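Local coordinates for protein beta-phosphoglucomutase (Bacteroides vulgatus, PDB 3DV9) that probably interconverts beta-glucose 1-phosphate and glucose 6-phosphate, as a magnesium-binding member of the haloacid dehalogenase superfamily, at residues L23-L34 with L125-S133; P182-N190 with A201-T210. One frame throughout, in Å; residues are numbered along the deposited sequence. Where two conformers were deposited one is given.

Contact 1 of 2, residues L23-L34 with L125-S133; sequences LKAVLFDMDGVL and LTPMVVTGS. With MG (magnesium ion), chain B; PO4 (phosphate ion), chain C.
Extended at its first torsion (CG anti to the backbone N, chi1 -171°) and bent at its third (chi3 70°), selenomethionine M30 brings CE over the turn T131-S133, 3.6 Å from S133 CB. T131 directs OG1 away from its own N, where the hydroxyl accepts the N-H of S133 at 2.9 Å, closing an ST turn. A valine in place of T131 would probably leave that N-H without its mate and the turn freer to move beside the metal site. Upstream, strands 25-29 and 126-130 run parallel, their axes 30° apart, and five N-H...O bonds zip K24-F28 to T126-V130; the tightest joins F28 N to M128 O at 2.8 Å. The same M128 O lies in the plane of the F28 ring, at its edge, while L117 and I120 of helix 113-122 pack on F28. On the sheet side carrying A25 and D29, L27 and selenomethionine M128 run side by side, CD1 3.7 Å from SE. These are central strands of the Rossmann-like HAD core, and the first ends in the DxDx(T/V) signature. There magnesium is bound by D29 OD2 at 2.2 Å and by the carbonyl D31 O at 2.3 Å. D29 OD1 pairs with K165, and D31 OD1 with S37. A modelled phosphate, probably from the crystallisation liquor, overlaps water sites, so the bond from D31 N to its O1 is doubtful.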
ATOM      1  N   LEU A  23      12.953  11.599  10.223  1.00 21.77           N
ATOM      2  CA  LEU A  23      12.456  10.269   9.967  1.00 21.58           C
ATOM      3  C   LEU A  23      12.389   9.390  11.222  1.00 20.91           C
ATOM      4  O   LEU A  23      13.416   9.183  11.900  1.00 21.02           O
ATOM      5  CB  LEU A  23      13.301   9.593   8.893  1.00 21.98           C
ATOM      6  CG  LEU A  23      12.767   8.232   8.432  1.00 23.31           C
ATOM      7  CD1 LEU A  23      11.387   8.336   7.840  1.00 25.59           C
ATOM      8  CD2 LEU A  23      13.685   7.610   7.372  1.00 23.56           C
ATOM      9  N   LYS A  24      11.181   8.889  11.528  1.00 19.36           N
ATOM     10  CA  LYS A  24      10.989   7.988  12.660  0.50 19.03           C
ATOM     11  C   LYS A  24      10.291   6.696  12.263  1.00 18.84           C
ATOM     12  O   LYS A  24      10.388   5.698  12.966  1.00 18.32           O
ATOM     13  CB  LYS A  24      10.195   8.688  13.768  0.50 19.52           C
ATOM     14  CG  LYS A  24      10.833   9.990  14.205  0.50 20.19           C
ATOM     15  CD  LYS A  24      10.204  10.516  15.472  0.50 21.76           C
ATOM     16  CE  LYS A  24      10.768  11.907  15.822  0.50 23.03           C
ATOM     17  NZ  LYS A  24      12.134  11.879  16.421  0.50 22.69           N
ATOM     18  N   ALA A  25       9.540   6.743  11.176  1.00 18.14           N
ATOM     19  CA  ALA A  25       8.667   5.622  10.830  1.00 18.23           C
ATOM     20  C   ALA A  25       8.617   5.415   9.319  1.00 18.48           C
ATOM     21  O   ALA A  25       8.710   6.369   8.538  1.00 19.14           O
ATOM     22  CB  ALA A  25       7.207   5.913  11.362  1.00 18.51           C
ATOM     23  N   VAL A  26       8.398   4.167   8.918  1.00 18.02           N
ATOM     24  CA  VAL A  26       8.237   3.827   7.493  1.00 17.68           C
ATOM     25  C   VAL A  26       6.997   2.943   7.399  1.00 18.33           C
ATOM     26  O   VAL A  26       6.943   1.853   7.984  1.00 17.90           O
ATOM     27  CB  VAL A  26       9.489   3.135   6.849  1.00 17.73           C
ATOM     28  CG1 VAL A  26       9.293   2.986   5.294  1.00 17.84           C
ATOM     29  CG2 VAL A  26      10.784   3.921   7.135  1.00 18.06           C
ATOM     30  N   LEU A  27       5.993   3.463   6.688  1.00 18.00           N
ATOM     31  CA  LEU A  27       4.662   2.870   6.595  1.00 18.17           C
ATOM     32  C   LEU A  27       4.576   2.101   5.310  1.00 18.11           C
ATOM     33  O   LEU A  27       4.553   2.694   4.229  1.00 18.35           O
ATOM     34  CB  LEU A  27       3.577   3.977   6.588  1.00 18.18           C
ATOM     35  CG  LEU A  27       3.220   4.561   7.951  1.00 22.29           C
ATOM     36  CD1 LEU A  27       4.299   4.546   8.991  1.00 20.26           C
ATOM     37  CD2 LEU A  27       2.501   5.942   7.814  1.00 19.63           C
ATOM     38  N   PHE A  28       4.552   0.772   5.411  1.00 15.93           N
ATOM     39  CA  PHE A  28       4.530  -0.098   4.217  1.00 17.20           C
ATOM     40  C   PHE A  28       3.157  -0.586   3.860  1.00 17.30           C
ATOM     41  O   PHE A  28       2.456  -1.243   4.667  1.00 16.71           O
ATOM     42  CB  PHE A  28       5.381  -1.336   4.454  1.00 17.56           C
ATOM     43  CG  PHE A  28       6.839  -1.075   4.451  1.00 18.72           C
ATOM     44  CD1 PHE A  28       7.572  -1.292   3.275  1.00 19.68           C
ATOM     45  CD2 PHE A  28       7.491  -0.631   5.598  1.00 17.97           C
ATOM     46  CE1 PHE A  28       8.961  -1.063   3.234  1.00 20.02           C
ATOM     47  CE2 PHE A  28       8.890  -0.379   5.578  1.00 18.14           C
ATOM     48  CZ  PHE A  28       9.619  -0.616   4.406  1.00 16.46           C
ATOM     49  N   ASP A  29       2.781  -0.360   2.605  1.00 17.79           N
ATOM     50  CA  ASP A  29       1.692  -1.153   2.099  1.00 18.01           C
ATOM     51  C   ASP A  29       2.031  -2.675   2.144  1.00 18.65           C
ATOM     52  O   ASP A  29       3.215  -3.063   2.125  1.00 17.75           O
ATOM     53  CB  ASP A  29       1.403  -0.716   0.665  1.00 18.86           C
ATOM     54  CG  ASP A  29       0.312  -1.491   0.054  1.00 22.47           C
ATOM     55  OD1 ASP A  29      -0.763  -1.574   0.696  1.00 24.48           O
ATOM     56  OD2 ASP A  29       0.539  -2.045  -1.035  1.00 25.21           O
HETATM   57  N   MSE A  30       1.016  -3.552   2.231  1.00 17.82           N
HETATM   58  CA  MSE A  30       1.325  -4.992   2.222  1.00 18.38           C
HETATM   59  C   MSE A  30       1.358  -5.674   0.828  1.00 17.92           C
HETATM   60  O   MSE A  30       2.383  -6.163   0.365  1.00 19.12           O
HETATM   61  CB  MSE A  30       0.385  -5.770   3.150  1.00 17.79           C
HETATM   62  CG  MSE A  30       0.866  -7.223   3.298  1.00 17.45           C
HETATM   63 SE   MSE A  30      -0.258  -8.205   4.517  0.70 21.30          SE
HETATM   64  CE  MSE A  30      -1.868  -8.284   3.387  1.00 22.85           C
ATOM     65  N   ASP A  31       0.208  -5.733   0.179  1.00 17.58           N
ATOM     66  CA  ASP A  31       0.103  -6.450  -1.102  1.00 17.71           C
ATOM     67  C   ASP A  31       0.872  -5.743  -2.212  1.00 17.71           C
ATOM     68  O   ASP A  31       0.615  -4.586  -2.508  1.00 18.16           O
ATOM     69  CB  ASP A  31      -1.361  -6.592  -1.490  1.00 18.15           C
ATOM     70  CG  ASP A  31      -2.134  -7.456  -0.513  1.00 20.01           C
ATOM     71  OD1 ASP A  31      -1.731  -8.596  -0.244  1.00 19.85           O
ATOM     72  OD2 ASP A  31      -3.157  -6.961  -0.008  1.00 22.57           O
ATOM     73  N   GLY A  32       1.788  -6.482  -2.861  1.00 16.67           N
ATOM     74  CA  GLY A  32       2.602  -5.888  -3.904  1.00 17.64           C
ATOM     75  C   GLY A  32       3.784  -5.076  -3.403  1.00 19.45           C
ATOM     76  O   GLY A  32       4.475  -4.434  -4.200  1.00 20.39           O
ATOM     77  N   VAL A  33       4.018  -5.084  -2.079  1.00 17.51           N
ATOM     78  CA  VAL A  33       5.191  -4.381  -1.503  1.00 17.27           C
ATOM     79  C   VAL A  33       5.946  -5.346  -0.598  1.00 18.17           C
ATOM     80  O   VAL A  33       7.145  -5.608  -0.802  1.00 19.42           O
ATOM     81  CB  VAL A  33       4.734  -3.100  -0.732  1.00 17.94           C
ATOM     82  CG1 VAL A  33       5.898  -2.518   0.117  1.00 19.66           C
ATOM     83  CG2 VAL A  33       4.158  -2.054  -1.743  1.00 20.21           C
ATOM     84  N   LEU A  34       5.243  -5.867   0.413  1.00 17.85           N
ATOM     85  CA  LEU A  34       5.772  -6.944   1.289  1.00 17.71           C
ATOM     86  C   LEU A  34       5.655  -8.347   0.698  1.00 18.44           C
ATOM     87  O   LEU A  34       6.612  -9.125   0.765  1.00 18.92           O
ATOM     88  CB  LEU A  34       5.158  -6.864   2.696  1.00 17.97           C
ATOM     89  CG  LEU A  34       5.368  -5.498   3.375  1.00 18.06           C
ATOM     90  CD1 LEU A  34       4.685  -5.605   4.743  1.00 20.49           C
ATOM     91  CD2 LEU A  34       6.871  -5.138   3.527  1.00 16.70           C
ATOM     92  N   LEU A 125      14.283   2.895  13.492  1.00 19.80           N
ATOM     93  CA  LEU A 125      13.009   3.329  12.909  1.00 20.67           C
ATOM     94  C   LEU A 125      11.882   2.318  13.145  1.00 21.35           C
ATOM     95  O   LEU A 125      12.122   1.122  13.351  1.00 21.27           O
ATOM     96  CB  LEU A 125      13.164   3.602  11.402  1.00 20.15           C
ATOM     97  CG  LEU A 125      14.252   4.625  10.997  1.00 22.63           C
ATOM     98  CD1 LEU A 125      14.512   4.633   9.501  1.00 23.38           C
ATOM     99  CD2 LEU A 125      13.859   6.006  11.457  1.00 23.22           C
ATOM    100  N   THR A 126      10.639   2.812  13.091  1.00 19.15           N
ATOM    101  CA  THR A 126       9.471   1.978  13.334  1.00 18.69           C
ATOM    102  C   THR A 126       8.772   1.573  12.050  1.00 19.22           C
ATOM    103  O   THR A 126       8.150   2.415  11.404  1.00 17.30           O
ATOM    104  CB  THR A 126       8.471   2.743  14.208  1.00 18.40           C
ATOM    105  OG1 THR A 126       9.118   3.079  15.436  1.00 18.95           O
ATOM    106  CG2 THR A 126       7.178   1.902  14.427  1.00 17.79           C
ATOM    107  N   PRO A 127       8.898   0.288  11.648  1.00 20.36           N
ATOM    108  CA  PRO A 127       8.167  -0.117  10.468  1.00 19.88           C
ATOM    109  C   PRO A 127       6.690  -0.335  10.851  1.00 19.21           C
ATOM    110  O   PRO A 127       6.400  -0.788  11.963  1.00 19.09           O
ATOM    111  CB  PRO A 127       8.842  -1.450  10.079  1.00 21.22           C
ATOM    112  CG  PRO A 127      10.062  -1.587  10.959  1.00 21.71           C
ATOM    113  CD  PRO A 127       9.719  -0.816  12.187  1.00 20.80           C
HETATM  114  N   MSE A 128       5.778   0.009   9.945  1.00 19.01           N
HETATM  115  CA  MSE A 128       4.348  -0.256  10.165  1.00 18.73           C
HETATM  116  C   MSE A 128       3.798  -0.855   8.884  1.00 19.51           C
HETATM  117  O   MSE A 128       4.333  -0.603   7.797  1.00 19.62           O
HETATM  118  CB  MSE A 128       3.570   1.032  10.526  1.00 19.50           C
HETATM  119  CG  MSE A 128       4.172   1.810  11.720  1.00 18.54           C
HETATM  120 SE   MSE A 128       3.012   3.306  12.236  0.70 19.08          SE
HETATM  121  CE  MSE A 128       1.437   2.264  12.742  1.00 18.74           C
ATOM    122  N   VAL A 129       2.741  -1.635   9.026  1.00 19.29           N
ATOM    123  CA  VAL A 129       2.004  -2.170   7.854  1.00 19.22           C
ATOM    124  C   VAL A 129       0.668  -1.475   7.761  1.00 18.68           C
ATOM    125  O   VAL A 129      -0.017  -1.326   8.775  1.00 18.11           O
ATOM    126  CB  VAL A 129       1.772  -3.688   7.945  1.00 21.16           C
ATOM    127  CG1 VAL A 129       1.043  -4.174   6.678  1.00 19.22           C
ATOM    128  CG2 VAL A 129       3.052  -4.390   8.095  1.00 23.90           C
ATOM    129  N   VAL A 130       0.300  -1.047   6.542  1.00 17.94           N
ATOM    130  CA  VAL A 130      -0.988  -0.380   6.275  1.00 18.91           C
ATOM    131  C   VAL A 130      -1.681  -1.021   5.064  1.00 20.55           C
ATOM    132  O   VAL A 130      -1.245  -0.842   3.914  1.00 22.56           O
ATOM    133  CB  VAL A 130      -0.802   1.108   5.994  1.00 19.04           C
ATOM    134  CG1 VAL A 130      -2.191   1.768   5.734  1.00 15.83           C
ATOM    135  CG2 VAL A 130      -0.019   1.785   7.122  1.00 17.92           C
ATOM    136  N   THR A 131      -2.764  -1.747   5.309  1.00 19.14           N
ATOM    137  CA  THR A 131      -3.330  -2.582   4.234  1.00 19.20           C
ATOM    138  C   THR A 131      -4.827  -2.471   4.184  1.00 19.41           C
ATOM    139  O   THR A 131      -5.473  -2.318   5.222  1.00 19.34           O
ATOM    140  CB  THR A 131      -2.851  -4.058   4.342  1.00 18.56           C
ATOM    141  OG1 THR A 131      -3.404  -4.819   3.262  1.00 18.45           O
ATOM    142  CG2 THR A 131      -3.275  -4.670   5.676  1.00 19.06           C
ATOM    143  N   GLY A 132      -5.336  -2.457   2.950  1.00 19.83           N
ATOM    144  CA  GLY A 132      -6.758  -2.495   2.673  1.00 21.54           C
ATOM    145  C   GLY A 132      -7.203  -3.936   2.689  1.00 21.58           C
ATOM    146  O   GLY A 132      -8.379  -4.230   2.460  1.00 22.11           O
ATOM    147  N   SER A 133      -6.252  -4.833   2.968  1.00 22.21           N
ATOM    148  CA  SER A 133      -6.531  -6.264   3.018  1.00 22.69           C
ATOM    149  C   SER A 133      -7.292  -6.605   4.288  1.00 22.48           C
ATOM    150  O   SER A 133      -7.042  -6.019   5.346  1.00 22.67           O
ATOM    151  CB  SER A 133      -5.239  -7.085   2.967  1.00 22.44           C
ATOM    152  OG  SER A 133      -5.476  -8.385   2.462  1.00 23.08           O
TER
HETATM  153 MG    MG B 301      -0.549  -2.675  -2.785  1.00 15.35          MG
HETATM  154  P   PO4 C 302      -2.915  -3.380  -0.325  0.60 21.61           P
HETATM  155  O1  PO4 C 302      -2.048  -3.865   0.819  0.60 21.89           O
HETATM  156  O2  PO4 C 302      -2.125  -3.280  -1.600  0.60 22.69           O
HETATM  157  O3  PO4 C 302      -3.527  -2.016   0.006  0.60 23.70           O
HETATM  158  O4  PO4 C 302      -4.096  -4.313  -0.566  0.60 19.22           O
HETATM  159  O   HOH W   1      10.786   5.113  15.634  1.00 28.35           O
HETATM  160  O   HOH W   2      -1.969  -4.302   1.329  0.40 15.73           O
HETATM  161  O   HOH W   3      -4.011  -1.935   0.767  0.40 21.85           O
HETATM  162  O   HOH W   4      -2.401  -2.833  -1.795  0.40 22.55           O
HETATM  163  O   HOH W   5      -1.568  -0.504  -2.705  1.00 20.62           O

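Contact 2 of 2, residues P182-N190 with A201-T210; sequences PNEALVIEN and AGIFTIAVNT. With MG (magnesium ion), chain B.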
ATOM      1  N   PRO A 182       3.248  13.911  10.177  1.00 25.17           N
ATOM      2  CA  PRO A 182       3.402  13.519   8.770  1.00 24.03           C
ATOM      3  C   PRO A 182       4.829  13.650   8.235  1.00 23.78           C
ATOM      4  O   PRO A 182       5.230  12.843   7.391  1.00 23.46           O
ATOM      5  CB  PRO A 182       2.437  14.450   8.030  1.00 24.37           C
ATOM      6  CG  PRO A 182       1.392  14.814   9.115  1.00 25.30           C
ATOM      7  CD  PRO A 182       2.237  14.993  10.329  1.00 24.95           C
ATOM      8  N   ASN A 183       5.589  14.615   8.746  1.00 22.72           N
ATOM      9  CA  ASN A 183       6.991  14.802   8.328  1.00 21.66           C
ATOM     10  C   ASN A 183       7.995  13.882   9.075  1.00 19.99           C
ATOM     11  O   ASN A 183       9.205  14.087   8.995  1.00 21.63           O
ATOM     12  CB  ASN A 183       7.415  16.262   8.480  1.00 21.00           C
ATOM     13  CG  ASN A 183       7.507  16.678   9.921  1.00 23.41           C
ATOM     14  OD1 ASN A 183       6.589  16.419  10.708  1.00 23.79           O
ATOM     15  ND2 ASN A 183       8.615  17.356  10.279  1.00 25.51           N
ATOM     16  N   GLU A 184       7.488  12.897   9.804  1.00 19.84           N
ATOM     17  CA  GLU A 184       8.321  11.895  10.499  1.00 20.81           C
ATOM     18  C   GLU A 184       8.201  10.511   9.864  1.00 20.20           C
ATOM     19  O   GLU A 184       8.697   9.524  10.406  1.00 18.99           O
ATOM     20  CB  GLU A 184       7.957  11.817  11.998  1.00 21.23           C
ATOM     21  CG  GLU A 184       8.282  13.102  12.769  1.00 21.67           C
ATOM     22  CD  GLU A 184       7.753  13.115  14.212  1.00 23.31           C
ATOM     23  OE1 GLU A 184       6.821  12.338  14.544  1.00 23.58           O
ATOM     24  OE2 GLU A 184       8.270  13.934  14.998  1.00 25.52           O
ATOM     25  N   ALA A 185       7.451  10.428   8.765  1.00 20.29           N
ATOM     26  CA  ALA A 185       7.172   9.144   8.128  1.00 20.29           C
ATOM     27  C   ALA A 185       7.388   9.158   6.602  1.00 20.01           C
ATOM     28  O   ALA A 185       7.465  10.227   5.975  1.00 19.10           O
ATOM     29  CB  ALA A 185       5.742   8.679   8.470  1.00 19.58           C
ATOM     30  N   LEU A 186       7.547   7.942   6.048  1.00 19.32           N
ATOM     31  CA  LEU A 186       7.500   7.698   4.598  0.60 19.30           C
ATOM     32  C   LEU A 186       6.365   6.693   4.336  1.00 18.41           C
ATOM     33  O   LEU A 186       6.117   5.812   5.148  1.00 18.67           O
ATOM     34  CB  LEU A 186       8.808   7.036   4.120  0.60 20.14           C
ATOM     35  CG  LEU A 186      10.100   7.804   3.845  0.60 22.27           C
ATOM     36  CD1 LEU A 186      10.420   8.782   4.904  0.60 25.34           C
ATOM     37  CD2 LEU A 186      11.255   6.831   3.592  0.60 19.62           C
ATOM     38  N   VAL A 187       5.690   6.825   3.200  1.00 17.52           N
ATOM     39  CA  VAL A 187       4.734   5.813   2.757  1.00 16.73           C
ATOM     40  C   VAL A 187       5.396   5.062   1.596  1.00 17.61           C
ATOM     41  O   VAL A 187       5.946   5.678   0.693  1.00 17.68           O
ATOM     42  CB  VAL A 187       3.400   6.446   2.296  1.00 16.60           C
ATOM     43  CG1 VAL A 187       2.538   5.427   1.501  1.00 17.75           C
ATOM     44  CG2 VAL A 187       2.625   7.015   3.506  1.00 18.00           C
ATOM     45  N   ILE A 188       5.361   3.743   1.669  1.00 15.89           N
ATOM     46  CA  ILE A 188       5.894   2.886   0.561  1.00 17.25           C
ATOM     47  C   ILE A 188       4.703   2.178  -0.076  1.00 17.21           C
ATOM     48  O   ILE A 188       4.101   1.280   0.524  1.00 17.19           O
ATOM     49  CB  ILE A 188       6.920   1.866   1.083  1.00 16.68           C
ATOM     50  CG1 ILE A 188       7.955   2.522   2.016  1.00 18.97           C
ATOM     51  CG2 ILE A 188       7.590   1.138  -0.117  1.00 16.68           C
ATOM     52  CD1 ILE A 188       8.728   3.675   1.324  1.00 17.10           C
ATOM     53  N   GLU A 189       4.385   2.583  -1.311  1.00 17.10           N
ATOM     54  CA  GLU A 189       3.173   2.152  -2.003  1.00 17.05           C
ATOM     55  C   GLU A 189       3.472   1.623  -3.409  1.00 17.19           C
ATOM     56  O   GLU A 189       4.452   2.063  -4.042  1.00 18.05           O
ATOM     57  CB  GLU A 189       2.178   3.316  -2.060  1.00 18.96           C
ATOM     58  CG  GLU A 189       1.207   3.222  -0.889  1.00 18.12           C
ATOM     59  CD  GLU A 189       0.102   2.115  -1.099  1.00 21.01           C
ATOM     60  OE1 GLU A 189       0.156   1.336  -2.103  1.00 19.57           O
ATOM     61  OE2 GLU A 189      -0.814   2.017  -0.245  1.00 22.51           O
ATOM     62  N   ASN A 190       2.585   0.760  -3.930  1.00 17.41           N
ATOM     63  CA  ASN A 190       2.811   0.227  -5.300  1.00 17.08           C
ATOM     64  C   ASN A 190       1.615   0.446  -6.232  1.00 17.89           C
ATOM     65  O   ASN A 190       1.696   0.060  -7.394  1.00 18.43           O
ATOM     66  CB  ASN A 190       3.110  -1.281  -5.254  1.00 16.89           C
ATOM     67  CG  ASN A 190       1.893  -2.083  -4.807  1.00 18.85           C
ATOM     68  OD1 ASN A 190       1.256  -1.738  -3.819  1.00 20.57           O
ATOM     69  ND2 ASN A 190       1.511  -3.070  -5.579  1.00 20.35           N
ATOM     70  N   ALA A 201      -2.732  12.071   2.723  1.00 21.56           N
ATOM     71  CA  ALA A 201      -2.385  12.099   4.145  1.00 21.61           C
ATOM     72  C   ALA A 201      -1.240  13.067   4.480  1.00 20.71           C
ATOM     73  O   ALA A 201      -0.933  13.276   5.659  1.00 22.43           O
ATOM     74  CB  ALA A 201      -2.030  10.699   4.646  1.00 21.54           C
ATOM     75  N   GLY A 202      -0.649  13.655   3.445  1.00 20.37           N
ATOM     76  CA  GLY A 202       0.452  14.608   3.538  1.00 20.14           C
ATOM     77  C   GLY A 202       1.789  14.048   3.984  1.00 20.16           C
ATOM     78  O   GLY A 202       2.628  14.792   4.521  1.00 20.47           O
ATOM     79  N   ILE A 203       2.013  12.764   3.675  1.00 18.77           N
ATOM     80  CA  ILE A 203       3.272  12.069   4.017  1.00 20.63           C
ATOM     81  C   ILE A 203       4.040  11.869   2.722  1.00 19.88           C
ATOM     82  O   ILE A 203       3.446  11.579   1.694  1.00 19.39           O
ATOM     83  CB  ILE A 203       3.004  10.669   4.620  1.00 21.05           C
ATOM     84  CG1 ILE A 203       1.974  10.758   5.782  1.00 20.50           C
ATOM     85  CG2 ILE A 203       4.347   9.922   4.993  1.00 19.30           C
ATOM     86  CD1 ILE A 203       1.330   9.394   6.132  1.00 21.75           C
ATOM     87  N   PHE A 204       5.352  12.035   2.806  1.00 19.44           N
ATOM     88  CA  PHE A 204       6.243  11.825   1.689  1.00 18.70           C
ATOM     89  C   PHE A 204       6.009  10.389   1.198  1.00 19.56           C
ATOM     90  O   PHE A 204       6.101   9.441   1.957  1.00 18.40           O
ATOM     91  CB  PHE A 204       7.697  12.076   2.120  1.00 19.68           C
ATOM     92  CG  PHE A 204       8.677  11.989   0.986  1.00 18.83           C
ATOM     93  CD1 PHE A 204       9.149  13.168   0.370  1.00 20.44           C
ATOM     94  CD2 PHE A 204       9.192  10.742   0.568  1.00 20.86           C
ATOM     95  CE1 PHE A 204      10.050  13.114  -0.687  1.00 20.33           C
ATOM     96  CE2 PHE A 204      10.121  10.689  -0.486  1.00 18.99           C
ATOM     97  CZ  PHE A 204      10.568  11.882  -1.096  1.00 19.22           C
ATOM     98  N   THR A 205       5.639  10.273  -0.076  1.00 18.46           N
ATOM     99  CA  THR A 205       5.111   9.020  -0.608  1.00 18.71           C
ATOM    100  C   THR A 205       6.018   8.479  -1.692  1.00 19.52           C
ATOM    101  O   THR A 205       6.294   9.178  -2.691  1.00 20.11           O
ATOM    102  CB  THR A 205       3.596   9.148  -1.048  1.00 18.47           C
ATOM    103  OG1 THR A 205       2.790   9.390   0.118  1.00 19.27           O
ATOM    104  CG2 THR A 205       3.095   7.844  -1.753  1.00 20.18           C
ATOM    105  N   ILE A 206       6.472   7.234  -1.510  1.00 18.68           N
ATOM    106  CA  ILE A 206       7.366   6.587  -2.476  1.00 18.49           C
ATOM    107  C   ILE A 206       6.603   5.489  -3.194  1.00 18.09           C
ATOM    108  O   ILE A 206       6.054   4.540  -2.570  1.00 18.28           O
ATOM    109  CB  ILE A 206       8.651   6.021  -1.784  1.00 17.55           C
ATOM    110  CG1 ILE A 206       9.510   7.144  -1.197  1.00 20.29           C
ATOM    111  CG2 ILE A 206       9.452   5.072  -2.769  1.00 19.15           C
ATOM    112  CD1 ILE A 206      10.521   6.594  -0.191  1.00 22.95           C
ATOM    113  N   ALA A 207       6.550   5.582  -4.529  1.00 16.48           N
ATOM    114  CA  ALA A 207       5.966   4.508  -5.321  1.00 18.19           C
ATOM    115  C   ALA A 207       7.044   3.488  -5.696  1.00 17.54           C
ATOM    116  O   ALA A 207       8.164   3.839  -6.029  1.00 20.07           O
ATOM    117  CB  ALA A 207       5.320   5.017  -6.620  1.00 17.98           C
ATOM    118  N   VAL A 208       6.664   2.227  -5.633  1.00 16.68           N
ATOM    119  CA  VAL A 208       7.538   1.138  -6.099  1.00 16.86           C
ATOM    120  C   VAL A 208       6.664   0.332  -7.037  1.00 18.32           C
ATOM    121  O   VAL A 208       5.652  -0.281  -6.616  1.00 17.62           O
ATOM    122  CB  VAL A 208       8.028   0.240  -4.901  1.00 17.83           C
ATOM    123  CG1 VAL A 208       8.934  -0.901  -5.415  1.00 19.64           C
ATOM    124  CG2 VAL A 208       8.719   1.059  -3.766  1.00 19.16           C
ATOM    125  N   ASN A 209       7.016   0.357  -8.318  1.00 18.03           N
ATOM    126  CA  ASN A 209       6.154  -0.254  -9.335  1.00 17.99           C
ATOM    127  C   ASN A 209       6.433  -1.753  -9.447  1.00 19.40           C
ATOM    128  O   ASN A 209       7.342  -2.152 -10.154  1.00 21.89           O
ATOM    129  CB  ASN A 209       6.270   0.444 -10.704  1.00 18.71           C
ATOM    130  CG  ASN A 209       5.159   0.026 -11.630  1.00 20.38           C
ATOM    131  OD1 ASN A 209       4.419  -0.908 -11.306  1.00 18.86           O
ATOM    132  ND2 ASN A 209       5.016   0.704 -12.764  1.00 19.51           N
ATOM    133  N   THR A 210       5.610  -2.585  -8.799  1.00 18.45           N
ATOM    134  CA  THR A 210       5.898  -4.006  -8.784  1.00 18.49           C
ATOM    135  C   THR A 210       4.896  -4.747  -9.627  1.00 19.17           C
ATOM    136  O   THR A 210       4.854  -5.987  -9.610  1.00 20.20           O
ATOM    137  CB  THR A 210       5.800  -4.554  -7.340  1.00 18.48           C
ATOM    138  OG1 THR A 210       4.454  -4.367  -6.871  1.00 19.49           O
ATOM    139  CG2 THR A 210       6.795  -3.837  -6.405  1.00 18.08           C
TER
HETATM  140 MG    MG B 301      -0.549  -2.675  -2.785  1.00 15.35          MG
HETATM  141  O   HOH W   6       6.825  12.689   5.120  1.00 17.13           O
HETATM  142  O   HOH W   5      -1.568  -0.504  -2.705  1.00 20.62           O
HETATM  143  O   HOH W   7       2.739  -2.195  -8.500  1.00 27.53           O
HETATM  144  O   HOH W   4      -2.401  -2.833  -1.795  0.40 22.55           O
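Between A185 and F204 a water replaces the direct strand bond: A185 O and F204 N stand 4.2 Å apart, and water 6 fills the interval, donating to A185 O at 2.7 Å and accepting from F204 N at 2.8 Å. It also donates to P182 O, so three backbone groups share one solvent molecule where the two segments part. I203 helps to fill the same end. Its CG2 branch lies 3.3 Å from A185 O, and its side chain crosses that of V187 at about a right angle, with the two CG2 methyls 3.7 Å apart. I203 O is taken by the hydroxyl of T205, which donates from above the carbonyl plane. Beyond the water the strands close up, and four N-H...O bonds, the first from V187 N to F204 O and the last from V208 N to E189 O, come in nearly along the C=O axis. Strands 185-189 and 204-208, 25° from parallel, are the two arms of a beta-alpha-beta crossover through helix 192-200, whose last turn is closed by a Schellman motif with G202 at positive phi. On the side facing helix 230-244, I188 and I206 lie side by side; a bent second torsion in I188 (chi2 -58°) turns CD1 to within 3.7 Å of I206 CD1. At the carboxyl end N190 binds magnesium through OD1 at 2.3 Å. Its first torsion (chi1 67°) sets CG between backbone N and carbonyl carbon, and T210 crosses the side chain nearly at right angles. E189 acts from the second shell: OE1 accepts N190 N on its anti lone pair and the metal-bound water 5 at 2.6 Å, while OE2 is held by Y171 and K165.

In the fold
Contacts 1 and 2 lie side by side in one parallel sheet, their centres about 9 Å apart, because strands 25-29 and 185-189 are neighbours in it. At the amino-terminal ends of these strands K24 N meets E184 O at 2.8 Å, probably a hydrogen bond. At the carboxyl ends the two contacts meet on the magnesium: D29 OD2 and N190 OD1 stand 2.9 Å apart as fellow ligands, and E65, from outside both, adds another. K165 is the shared partner of both contacts, reaching one carboxylate in each. G32 O is 2.7 Å from T210 OG1, a probable hydrogen bond linking the signature loop to the end of segment 201-210.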